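Long-range contacts in regulatory protein E2 (Bovine papillomavirus type 1, PDB 2JEX), which helps initiate viral DNA replication, as a dimer that aids the E1 protein in recognising its DNA sites, and regulates viral transcription: residues V117-D122 / G184-R189; N127-T132 / A178-T183; A150-T155 / V188-R193. The protein carries 1 engineered substitution. All blocks are in the same frame, centred on the assembly; numbering follows the deposited sequence.

Contact 1: V117-D122 / G184-R189; sequences VEVEFD and GHYSVR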
# COMPACT_ATOMS: atom_id res chain seq x y z
N VAL A 117 6.22 -14.17 6.12
CA VAL A 117 6.88 -15.31 5.50
C VAL A 117 8.38 -15.25 5.82
O VAL A 117 9.02 -14.20 5.69
CB VAL A 117 6.59 -15.35 3.97
CG1 VAL A 117 7.44 -16.37 3.26
CG2 VAL A 117 5.11 -15.67 3.74
N GLU A 118 8.93 -16.37 6.29
CA GLU A 118 10.35 -16.45 6.65
C GLU A 118 11.14 -17.32 5.68
O GLU A 118 10.74 -18.45 5.39
CB GLU A 118 10.54 -16.97 8.08
CG GLU A 118 12.01 -16.95 8.52
CD GLU A 118 12.27 -17.61 9.87
OE1 GLU A 118 13.04 -17.01 10.66
OE2 GLU A 118 11.72 -18.71 10.15
N VAL A 119 12.25 -16.79 5.18
CA VAL A 119 13.12 -17.54 4.29
C VAL A 119 14.49 -17.75 4.95
O VAL A 119 15.11 -16.80 5.42
CB VAL A 119 13.27 -16.88 2.89
CG1 VAL A 119 14.12 -17.75 1.97
CG2 VAL A 119 11.91 -16.67 2.26
N GLU A 120 14.92 -19.00 4.98
CA GLU A 120 16.21 -19.37 5.54
C GLU A 120 17.12 -19.79 4.40
O GLU A 120 16.74 -20.60 3.55
CB GLU A 120 16.04 -20.52 6.55
CG GLU A 120 17.33 -20.99 7.21
CD GLU A 120 17.25 -22.44 7.66
OE1 GLU A 120 17.31 -23.34 6.80
OE2 GLU A 120 17.13 -22.68 8.88
N PHE A 121 18.33 -19.25 4.37
CA PHE A 121 19.15 -19.36 3.17
C PHE A 121 20.09 -20.56 3.02
O PHE A 121 19.92 -21.36 2.10
CB PHE A 121 19.79 -18.02 2.82
CG PHE A 121 18.78 -16.99 2.41
CD1 PHE A 121 18.37 -16.01 3.30
CD2 PHE A 121 18.18 -17.05 1.15
CE1 PHE A 121 17.40 -15.07 2.93
CE2 PHE A 121 17.21 -16.11 0.77
CZ PHE A 121 16.82 -15.12 1.67
N ASP A 122 21.08 -20.74 3.88
CA ASP A 122 22.04 -21.80 3.52
C ASP A 122 21.94 -23.06 4.37
O ASP A 122 22.94 -23.71 4.67
CB ASP A 122 23.48 -21.24 3.45
CG ASP A 122 23.71 -20.40 2.19
OD1 ASP A 122 23.35 -20.88 1.10
OD2 ASP A 122 24.23 -19.27 2.28
N GLY A 184 22.71 -21.22 -2.78
CA GLY A 184 21.59 -21.12 -3.71
C GLY A 184 20.32 -21.79 -3.23
O GLY A 184 19.23 -21.54 -3.75
N HIS A 185 20.46 -22.64 -2.21
CA HIS A 185 19.34 -23.32 -1.60
C HIS A 185 18.72 -22.45 -0.51
O HIS A 185 19.37 -21.58 0.05
CB HIS A 185 19.78 -24.65 -1.02
CG HIS A 185 20.38 -25.58 -2.03
ND1 HIS A 185 21.69 -25.48 -2.43
CD2 HIS A 185 19.84 -26.61 -2.72
CE1 HIS A 185 21.95 -26.42 -3.32
NE2 HIS A 185 20.84 -27.12 -3.51
N TYR A 186 17.45 -22.70 -0.22
CA TYR A 186 16.73 -21.95 0.79
C TYR A 186 15.47 -22.72 1.13
O TYR A 186 15.09 -23.65 0.41
CB TYR A 186 16.40 -20.54 0.29
CG TYR A 186 15.67 -20.52 -1.04
CD1 TYR A 186 14.28 -20.56 -1.09
CD2 TYR A 186 16.38 -20.47 -2.23
CE1 TYR A 186 13.61 -20.55 -2.31
CE2 TYR A 186 15.71 -20.47 -3.46
CZ TYR A 186 14.33 -20.51 -3.49
OH TYR A 186 13.66 -20.49 -4.70
N SER A 187 14.84 -22.36 2.24
CA SER A 187 13.59 -22.97 2.64
C SER A 187 12.64 -21.85 3.05
O SER A 187 13.05 -20.86 3.66
CB SER A 187 13.79 -23.98 3.77
OG SER A 187 14.18 -23.33 4.97
N VAL A 188 11.37 -22.03 2.70
CA VAL A 188 10.36 -20.98 2.86
C VAL A 188 9.28 -21.49 3.81
O VAL A 188 8.68 -22.54 3.58
CB VAL A 188 9.71 -20.64 1.50
CG1 VAL A 188 8.69 -19.53 1.65
CG2 VAL A 188 10.78 -20.28 0.47
N ARG A 189 9.06 -20.74 4.89
CA ARG A 189 7.97 -21.02 5.82
C ARG A 189 6.92 -19.93 5.65
O ARG A 189 7.20 -18.74 5.86
CB ARG A 189 8.50 -21.10 7.26
CG ARG A 189 7.42 -20.95 8.33
CD ARG A 189 7.80 -21.60 9.65
NE ARG A 189 7.04 -22.83 9.89
CZ ARG A 189 7.56 -24.04 10.07
NH1 ARG A 189 8.88 -24.22 10.06
NH2 ARG A 189 6.77 -25.07 10.28
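Strands 117-120 and 186-189 run antiparallel with axes 4.7 Å apart at closest approach and 164° between their directions, and four backbone hydrogen bonds hold Glu118 to Arg189 and Glu120 to Ser187 as two hydrogen-bonded pairs. The bond from Arg189 N to Glu118 O measures 2.9 Å and is almost straight at 178°. Between these pairs Val119 faces Val188 in a non-hydrogen-bonded pair, where the CA of Val119 makes a CA-H...O contact of 3.4 Å with Ser187 O. The two valines lie side by side and project to the same face of the sheet, CG2 of Val119 standing 4.2 Å from CG2 of Val188. The other methyl of Val188, CG1, touches Val117 CG1 at 3.8 Å. The pairing belongs to the antiparallel sheet that forms the C-terminal half of the E2 transactivation domain; Phe173 of helix 173-180 packs on Val119, Tyr186 and Val188, so this apolar face is roofed by a helix. Val119 CG1, trans to the backbone N (chi1 -176°), lies beside Tyr186 CB, 4.0 Å away, the two side chains pointing the same way. The Tyr186 ring receives Val188 CG2 at its edge, in plane, and its hydroxyl is hydrogen-bonded to Gly154 O. Phe121, just past the strand, crosses Tyr186 obliquely, with CD2 at 4.0 Å from Tyr186 CB. The opposite face is polar: Glu118, Glu120, Ser187 and Arg189 project there, and Glu120 OE1 comes to 3.6 Å from Ser187 OG. The charged ends of Glu118 and Arg189 do not meet.

Contact 2: N127-T132 / A178-T183; sequences NTNWYT and ARFSTT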
# COMPACT_ATOMS: atom_id res chain seq x y z
N ASN A 127 21.05 -17.31 8.88
CA ASN A 127 20.96 -16.69 7.55
C ASN A 127 19.51 -16.70 7.05
O ASN A 127 19.06 -17.61 6.35
CB ASN A 127 21.91 -17.35 6.55
CG ASN A 127 22.07 -16.57 5.24
OD1 ASN A 127 22.65 -17.07 4.28
ND2 ASN A 127 21.54 -15.34 5.21
N THR A 128 18.81 -15.62 7.40
CA THR A 128 17.37 -15.53 7.39
C THR A 128 16.90 -14.18 6.83
O THR A 128 17.64 -13.19 6.87
CB THR A 128 16.86 -15.78 8.84
OG1 THR A 128 16.60 -17.18 9.03
CG2 THR A 128 15.63 -15.02 9.16
N ASN A 129 15.69 -14.16 6.27
CA ASN A 129 15.02 -12.92 5.91
C ASN A 129 13.51 -13.12 5.97
O ASN A 129 13.03 -14.25 5.85
CB ASN A 129 15.43 -12.44 4.52
CG ASN A 129 15.43 -10.91 4.40
OD1 ASN A 129 15.56 -10.38 3.31
ND2 ASN A 129 15.29 -10.21 5.53
N TRP A 130 12.78 -12.04 6.21
CA TRP A 130 11.34 -12.15 6.35
C TRP A 130 10.56 -11.16 5.48
O TRP A 130 11.04 -10.08 5.19
CB TRP A 130 10.90 -12.14 7.83
CG TRP A 130 11.50 -11.08 8.72
CD1 TRP A 130 11.36 -9.74 8.60
CD2 TRP A 130 12.32 -11.29 9.88
NE1 TRP A 130 12.04 -9.09 9.60
CE2 TRP A 130 12.65 -10.02 10.40
CE3 TRP A 130 12.83 -12.43 10.53
CZ2 TRP A 130 13.44 -9.85 11.54
CZ3 TRP A 130 13.63 -12.26 11.68
CH2 TRP A 130 13.92 -10.98 12.17
N TYR A 131 9.39 -11.60 5.02
CA TYR A 131 8.57 -10.87 4.04
C TYR A 131 7.13 -10.82 4.53
O TYR A 131 6.57 -11.83 4.97
CB TYR A 131 8.64 -11.56 2.67
CG TYR A 131 10.06 -11.83 2.21
CD1 TYR A 131 10.76 -12.95 2.66
CD2 TYR A 131 10.72 -10.94 1.36
CE1 TYR A 131 12.08 -13.18 2.27
CE2 TYR A 131 12.02 -11.17 0.96
CZ TYR A 131 12.70 -12.29 1.42
OH TYR A 131 13.99 -12.51 1.02
N THR A 132 6.52 -9.64 4.45
CA THR A 132 5.12 -9.46 4.83
C THR A 132 4.24 -9.72 3.62
O THR A 132 4.39 -9.07 2.58
CB THR A 132 4.87 -8.05 5.39
OG1 THR A 132 5.73 -7.83 6.51
CG2 THR A 132 3.41 -7.88 5.83
N ALA A 178 20.25 -15.16 -4.45
CA ALA A 178 21.40 -14.66 -5.21
C ALA A 178 22.07 -13.51 -4.45
O ALA A 178 23.24 -13.19 -4.70
CB ALA A 178 20.95 -14.18 -6.57
N ARG A 179 21.33 -12.90 -3.52
CA ARG A 179 21.85 -11.84 -2.68
C ARG A 179 22.35 -12.37 -1.34
O ARG A 179 23.43 -11.96 -0.87
CB ARG A 179 20.80 -10.75 -2.43
CG ARG A 179 20.24 -10.07 -3.67
CD ARG A 179 19.26 -8.96 -3.29
NE ARG A 179 19.95 -7.82 -2.68
CZ ARG A 179 19.36 -6.79 -2.07
NH1 ARG A 179 18.03 -6.73 -1.97
NH2 ARG A 179 20.11 -5.82 -1.56
N PHE A 180 21.58 -13.28 -0.73
CA PHE A 180 21.72 -13.59 0.70
C PHE A 180 22.24 -14.99 1.01
O PHE A 180 22.45 -15.34 2.18
CB PHE A 180 20.40 -13.34 1.43
CG PHE A 180 19.79 -11.98 1.17
CD1 PHE A 180 18.48 -11.86 0.75
CD2 PHE A 180 20.54 -10.81 1.34
CE1 PHE A 180 17.91 -10.63 0.52
CE2 PHE A 180 19.98 -9.56 1.11
CZ PHE A 180 18.66 -9.47 0.70
N SER A 181 22.44 -15.80 -0.03
CA SER A 181 22.98 -17.14 0.14
C SER A 181 24.30 -17.34 -0.59
O SER A 181 24.64 -16.62 -1.53
CB SER A 181 21.97 -18.22 -0.29
OG SER A 181 22.09 -18.49 -1.68
N THR A 182 25.03 -18.35 -0.14
CA THR A 182 26.32 -18.73 -0.71
C THR A 182 26.19 -20.00 -1.56
O THR A 182 27.00 -20.23 -2.46
CB THR A 182 27.39 -18.89 0.41
OG1 THR A 182 26.91 -19.80 1.42
CG2 THR A 182 27.66 -17.57 1.08
N THR A 183 25.15 -20.79 -1.30
CA THR A 183 24.89 -22.05 -2.01
C THR A 183 23.76 -21.98 -3.06
O THR A 183 23.83 -22.63 -4.09
CB THR A 183 24.56 -23.20 -1.02
OG1 THR A 183 23.45 -22.81 -0.20
CG2 THR A 183 25.77 -23.53 -0.14
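The carbonyl O of Phe180, at the last turn of helix 173-180, is met by the side-chain amide of Asn127, whose CG lies 3.3 Å from that oxygen. Asn127 stands immediately before strand 128-140, and with CG trans to its backbone N (chi1 -168°) the amide reaches from the strand end to the helix end. A carbonyl there may carry some of the negative pole of the helix, which would suit a polar neighbour. The Phe180 side chain then extends back over the strand. Its CG lies opposite the carbonyl carbon (chi1 -51°), which sends the ring toward Asn129 and Tyr131. The amide of Asn129 crosses the ring obliquely, the two planes 80° apart. Tyr131 approaches more loosely, its OH 4.4 Å from Phe180 CE1; that hydroxyl is hydrogen-bonded to Glu176 one turn earlier in the helix, so the strand also grips the helix through a polar side chain. Within the helix segment, Arg179 packs on the same ring: its CB sits over the ring centre, 3.7 Å above the plane, and one face of its guanidinium group rests near Phe180 CZ. Ser181 is the first residue to leave helical geometry, its OG hydrogen-bonded to Ala177 O. Beyond it the chain runs beside Asp122, whose OD2 accepts the backbone N-H of Thr182, so the exit from the helix is tied to the loop that follows strand 110-120. Asn127 itself is paired through its backbone with Phe121 on the other side of that loop. The arrangement is a surface packing of a short helix, through its C-terminal end and the Phe180 ring, against the loop end of the antiparallel hairpin formed by strands 110-120 and 128-140.

Contact 3: A150-T155 / V188-R193; sequences AGADGT and VRDQDR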
# COMPACT_ATOMS: atom_id res chain seq x y z
N ALA A 150 -2.83 -13.77 -1.96
CA ALA A 150 -1.39 -13.88 -2.08
C ALA A 150 -0.84 -14.96 -1.16
O ALA A 150 -1.39 -15.22 -0.08
CB ALA A 150 -0.71 -12.54 -1.81
N GLY A 151 0.25 -15.59 -1.60
CA GLY A 151 0.93 -16.59 -0.81
C GLY A 151 2.37 -16.71 -1.26
O GLY A 151 2.79 -15.99 -2.16
N ALA A 152 3.09 -17.63 -0.63
CA ALA A 152 4.46 -17.97 -0.98
C ALA A 152 4.63 -19.48 -1.18
O ALA A 152 3.97 -20.29 -0.52
CB ALA A 152 5.40 -17.49 0.10
N ASP A 153 5.51 -19.84 -2.10
CA ASP A 153 5.92 -21.23 -2.28
C ASP A 153 7.44 -21.26 -2.47
O ASP A 153 8.13 -20.33 -2.06
CB ASP A 153 5.17 -21.88 -3.44
CG ASP A 153 5.35 -21.14 -4.76
OD1 ASP A 153 4.53 -21.36 -5.66
OD2 ASP A 153 6.31 -20.35 -4.89
N GLY A 154 7.95 -22.33 -3.09
CA GLY A 154 9.39 -22.48 -3.33
C GLY A 154 9.97 -21.51 -4.35
O GLY A 154 11.18 -21.27 -4.37
N THR A 155 9.12 -20.94 -5.18
CA THR A 155 9.56 -20.05 -6.25
C THR A 155 9.60 -18.58 -5.78
O THR A 155 10.57 -17.86 -6.03
CB THR A 155 8.66 -20.23 -7.51
OG1 THR A 155 8.73 -21.60 -7.94
CG2 THR A 155 9.11 -19.34 -8.65
N VAL A 188 11.37 -22.03 2.70
CA VAL A 188 10.36 -20.98 2.86
C VAL A 188 9.28 -21.49 3.81
O VAL A 188 8.68 -22.54 3.58
CB VAL A 188 9.71 -20.64 1.50
CG1 VAL A 188 8.69 -19.53 1.65
CG2 VAL A 188 10.78 -20.28 0.47
N ARG A 189 9.06 -20.74 4.89
CA ARG A 189 7.97 -21.02 5.82
C ARG A 189 6.92 -19.93 5.65
O ARG A 189 7.20 -18.74 5.86
CB ARG A 189 8.50 -21.10 7.26
CG ARG A 189 7.42 -20.95 8.33
CD ARG A 189 7.80 -21.60 9.65
NE ARG A 189 7.04 -22.83 9.89
CZ ARG A 189 7.56 -24.04 10.07
NH1 ARG A 189 8.88 -24.22 10.06
NH2 ARG A 189 6.77 -25.07 10.28
N ASP A 190 5.71 -20.33 5.26
CA ASP A 190 4.63 -19.38 5.00
C ASP A 190 3.65 -19.27 6.17
O ASP A 190 3.38 -18.15 6.66
CB ASP A 190 3.91 -19.71 3.68
CG ASP A 190 2.73 -18.77 3.39
OD1 ASP A 190 2.57 -17.73 4.06
OD2 ASP A 190 1.93 -19.10 2.48
N GLN A 191 3.11 -20.42 6.59
CA GLN A 191 2.20 -20.52 7.74
C GLN A 191 2.43 -21.85 8.45
O GLN A 191 3.07 -21.91 9.50
CB GLN A 191 0.72 -20.39 7.33
CG GLN A 191 0.33 -19.05 6.71
CD GLN A 191 -1.16 -18.92 6.43
OE1 GLN A 191 -1.63 -19.18 5.32
NE2 GLN A 191 -1.92 -18.52 7.45
N ASP A 192 1.89 -22.92 7.86
CA ASP A 192 2.08 -24.28 8.37
C ASP A 192 2.77 -25.18 7.35
O ASP A 192 2.89 -26.39 7.56
CB ASP A 192 0.74 -24.89 8.84
CG ASP A 192 -0.36 -24.82 7.78
OD1 ASP A 192 -0.38 -23.87 6.96
OD2 ASP A 192 -1.23 -25.72 7.78
N ARG A 193 3.24 -24.58 6.26
CA ARG A 193 3.93 -25.31 5.20
C ARG A 193 5.37 -24.82 5.06
O ARG A 193 5.65 -23.63 5.19
CB ARG A 193 3.19 -25.16 3.86
CG ARG A 193 1.70 -25.55 3.93
CD ARG A 193 1.05 -25.82 2.52
NE ARG A 193 -0.46 -26.10 2.86
CZ ARG A 193 -1.44 -26.37 1.96
NH1 ARG A 193 -1.09 -26.39 0.64
NH2 ARG A 193 -2.74 -26.73 2.38
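An Asx turn follows strand 145-152 at a largely buried contact of mixed character with the end of strand 186-189. The CB of Ala152 points at the other segment and stands 4.2 Å from Val188 CG1. One residue on, the carbonyl O of Asp153 lies against both methyls of that valine, 3.8 Å from CG1 and 3.7 Å from CG2 of Val188, so the valine straddles the oxygen. The carboxylate of Asp153 leads away from Val188 and organises its own turn. Its OD2 accepts the backbone N-H of Thr155 at 2.9 Å, with 146° at the hydrogen; the donor comes from above the carboxylate plane, 48° out of it. Gly156 N also bonds to OD2, while OD1 is engaged by Arg167 and Tyr169, so both oxygens of this buried carboxylate, probably ionised beside Arg167, have partners. Asp190, just past strand 186-189, lies at the other end of the contact. With CG trans to the backbone N (chi1 177°), its carboxylate is carried toward the strand, OD2 stopping 3.6 Å from Ala152 N and 4.3 Å from Gly151 CA. The carboxylate is met by Arg115 instead: its NE forms a salt bridge with Asp190 OD1, and its NH2 is hydrogen-bonded to Ala150 O, so a single guanidinium group links the two segments. Asp190 N makes a long 3.3 Å backbone bond to Arg193 O, across the turn that leads to strand 194-197. Strands 145-152 and 186-189 are not neighbours in the sheet, being separated in its order by strands 128-140 and 110-120; they come together over Val117 of strand 110-120, which touches Ala152 and Asp190, while Phe173 of helix 173-180 packs on Ala152 and Tyr195 of strand 194-197 touches both Val188 and Asp153.

All three contacts involve strands of the seven-stranded antiparallel sheet of the transactivation domain, apart from the N-terminal helices: contact 1 pairs two neighbours in it, contact 2 packs helix 173-180 against one of its strands, and contact 3 joins two that are not neighbours. Centres of contacts 1 and 2 are about 6 Å apart, of contacts 1 and 3 about 10 Å, and of contacts 2 and 3 about 14 Å. Contacts 1 and 3 share Val188 and Arg189. Along the chain the segments come as 117-122, 127-132, 150-155, 178-183 and 184-193. The last two therefore return helix 173-180 and strand 186-189 to strands laid down earlier, which closes this end of the domain.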